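PDB 5FOC: leucyl-trna synthetase from Plasmodium falciparum, which probably deacylates wrongly charged tRNA through the editing domain crystallised here, within a longer enzyme that probably joins leucine to its tRNA. Local coordinates for residues K106-N111 with V116-V121. The protein carries 2 engineered substitutions. Sequence-based numbering, arbitrary orientation.
Sequences KNKIWN and VKDKKV
Lys108 and Asp118 form the single direct contact between 106-111 and 116-121: a salt bridge of 3.2 Å from Lys108 NZ to Asp118 OD2, whose hydrogen bond is weak. The lysine chain runs extended from CB to CE, with CG anti to the backbone N (chi1 -174°), then bends at chi4 (-47°), which carries NZ over to the carboxylate. Two waters complete the link. One donates to Lys108 O at 2.7 Å and to Asp118 OD2 at 2.9 Å, so OD2 accepts from both water and ammonium; the other accepts from Lys108 NZ at 2.9 Å and from Lys119 NZ.

This side is polar and loose, with only 83 Å² buried in total and both bridging residues partly exposed. Firmer packing lies on separate flanks: Ile109 against Phe98, Phe114 and Phe213, and Val121 against Phe21 and Phe115. Asn111 is the N-cap of helix 112-118, OD1 accepting from Asp113 N, and its ND2 ties back to Asn107 O at 3.1 Å (N-H...O 160°). Lys108 NZ and Lys119 NZ stand 5.5 Å apart; Asp118 probably offsets the former's charge, while the carbonyls of Ile176 and Cys179 receive the latter. Such a weak, hydrated surface bridge probably adds little rigidity beside the buried flanks.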
loop_
_atom_site.group_PDB
_atom_site.type_symbol
_atom_site.label_atom_id
_atom_site.label_comp_id
_atom_site.label_asym_id
_atom_site.label_seq_id
_atom_site.Cartn_x
_atom_site.Cartn_y
_atom_site.Cartn_z
ATOM N N LYS A 106 -25.473 -8.096 6.000
ATOM C CA LYS A 106 -25.001 -8.635 4.757
ATOM C C LYS A 106 -25.478 -7.724 3.629
ATOM O O LYS A 106 -24.657 -7.272 2.841
ATOM C CB LYS A 106 -25.486 -10.075 4.546
ATOM C CG LYS A 106 -24.992 -10.729 3.253
ATOM C CD LYS A 106 -25.846 -11.933 2.857
ATOM C CE LYS A 106 -25.415 -13.191 3.552
ATOM N NZ LYS A 106 -26.238 -14.330 3.062
ATOM N N ASN A 107 -26.789 -7.436 3.569
ATOM C CA ASN A 107 -27.349 -6.580 2.528
ATOM C C ASN A 107 -26.762 -5.155 2.484
ATOM O O ASN A 107 -26.746 -4.520 1.424
ATOM C CB ASN A 107 -28.875 -6.478 2.694
ATOM C CG ASN A 107 -29.616 -7.760 2.336
ATOM O OD1 ASN A 107 -29.064 -8.674 1.726
ATOM N ND2 ASN A 107 -30.891 -7.841 2.756
ATOM N N LYS A 108 -26.298 -4.663 3.638
ATOM C CA LYS A 108 -25.663 -3.357 3.740
ATOM C C LYS A 108 -24.229 -3.381 3.191
ATOM O O LYS A 108 -23.793 -2.436 2.534
ATOM C CB LYS A 108 -25.668 -2.881 5.202
ATOM C CG LYS A 108 -25.168 -1.460 5.450
ATOM C CD LYS A 108 -25.171 -1.125 6.946
ATOM C CE LYS A 108 -25.129 0.373 7.274
ATOM N NZ LYS A 108 -24.105 1.150 6.523
ATOM N N ILE A 109 -23.505 -4.470 3.463
ATOM C CA ILE A 109 -22.077 -4.583 3.083
ATOM C C ILE A 109 -21.995 -4.948 1.602
ATOM O O ILE A 109 -21.220 -4.320 0.873
ATOM C CB ILE A 109 -21.272 -5.603 3.978
ATOM C CG1 ILE A 109 -21.303 -5.121 5.408
ATOM C CG2 ILE A 109 -19.837 -5.673 3.504
ATOM C CD1 ILE A 109 -20.989 -6.218 6.376
ATOM N N TRP A 110 -22.786 -5.940 1.167
ATOM C CA TRP A 110 -22.750 -6.427 -0.230
ATOM C C TRP A 110 -23.625 -5.539 -1.099
ATOM O O TRP A 110 -24.695 -5.932 -1.527
ATOM C CB TRP A 110 -23.163 -7.889 -0.321
ATOM C CG TRP A 110 -22.220 -8.834 0.469
ATOM C CD1 TRP A 110 -21.129 -8.499 1.243
ATOM C CD2 TRP A 110 -22.315 -10.252 0.522
ATOM N NE1 TRP A 110 -20.555 -9.637 1.801
ATOM C CE2 TRP A 110 -21.269 -10.723 1.386
ATOM C CE3 TRP A 110 -23.199 -11.183 -0.033
ATOM C CZ2 TRP A 110 -21.067 -12.069 1.624
ATOM C CZ3 TRP A 110 -23.017 -12.515 0.252
ATOM C CH2 TRP A 110 -21.945 -12.946 1.068
ATOM N N ASN A 111 -23.195 -4.313 -1.250
ATOM C CA ASN A 111 -24.058 -3.226 -1.764
ATOM C C ASN A 111 -23.152 -2.187 -2.312
ATOM O O ASN A 111 -22.210 -1.771 -1.678
ATOM C CB ASN A 111 -24.893 -2.675 -0.587
ATOM C CG ASN A 111 -26.035 -1.793 -1.010
ATOM O OD1 ASN A 111 -25.863 -0.849 -1.762
ATOM N ND2 ASN A 111 -27.183 -2.043 -0.442
ATOM N N VAL A 116 -19.213 3.087 -2.221
ATOM C CA VAL A 116 -19.301 4.424 -2.826
ATOM C C VAL A 116 -19.695 5.525 -1.817
ATOM O O VAL A 116 -19.138 6.615 -1.846
ATOM C CB VAL A 116 -20.295 4.444 -4.025
ATOM C CG1 VAL A 116 -20.420 5.860 -4.593
ATOM C CG2 VAL A 116 -19.821 3.488 -5.097
ATOM N N LYS A 117 -20.678 5.252 -0.961
ATOM C CA LYS A 117 -21.203 6.265 -0.048
ATOM C C LYS A 117 -20.746 6.074 1.397
ATOM O O LYS A 117 -20.368 7.049 2.050
ATOM C CB LYS A 117 -22.714 6.263 -0.101
ATOM C CG LYS A 117 -23.303 6.725 -1.437
ATOM C CD LYS A 117 -24.758 7.101 -1.232
ATOM C CE LYS A 117 -25.544 7.158 -2.526
ATOM N NZ LYS A 117 -26.969 7.272 -2.151
ATOM N N ASP A 118 -20.754 4.838 1.891
ATOM C CA ASP A 118 -20.719 4.612 3.324
ATOM C C ASP A 118 -19.257 4.634 3.838
ATOM O O ASP A 118 -18.995 5.212 4.904
ATOM C CB ASP A 118 -21.342 3.242 3.715
ATOM C CG ASP A 118 -22.867 3.143 3.481
ATOM O OD1 ASP A 118 -23.536 4.169 3.231
ATOM O OD2 ASP A 118 -23.404 1.990 3.569
ATOM N N LYS A 119 -18.341 3.997 3.106
ATOM C CA LYS A 119 -16.955 3.758 3.610
ATOM C C LYS A 119 -15.934 4.275 2.583
ATOM O O LYS A 119 -16.243 4.342 1.353
ATOM C CB LYS A 119 -16.701 2.246 3.816
ATOM C CG LYS A 119 -17.655 1.513 4.712
ATOM C CD LYS A 119 -17.892 2.192 6.047
ATOM C CE LYS A 119 -18.856 1.437 6.925
ATOM N NZ LYS A 119 -18.977 2.117 8.251
ATOM N N LYS A 120 -14.731 4.620 3.052
ATOM C CA LYS A 120 -13.578 4.874 2.195
ATOM C C LYS A 120 -12.834 3.556 2.036
ATOM O O LYS A 120 -12.751 2.768 2.983
ATOM C CB LYS A 120 -12.660 5.943 2.774
ATOM C CG LYS A 120 -13.283 7.302 2.978
ATOM C CD LYS A 120 -12.194 8.341 3.157
ATOM C CE LYS A 120 -12.698 9.725 3.536
ATOM N NZ LYS A 120 -11.515 10.633 3.651
ATOM N N VAL A 121 -12.322 3.295 0.847
ATOM C CA VAL A 121 -11.564 2.065 0.583
ATOM C C VAL A 121 -10.098 2.421 0.540
ATOM O O VAL A 121 -9.665 3.202 -0.280
ATOM C CB VAL A 121 -11.960 1.351 -0.714
ATOM C CG1 VAL A 121 -11.113 0.094 -0.900
ATOM C CG2 VAL A 121 -13.472 1.062 -0.781
HETATM O O HOH W 1 -24.782 -0.021 2.013
HETATM O O HOH W 2 -21.915 2.887 7.441
#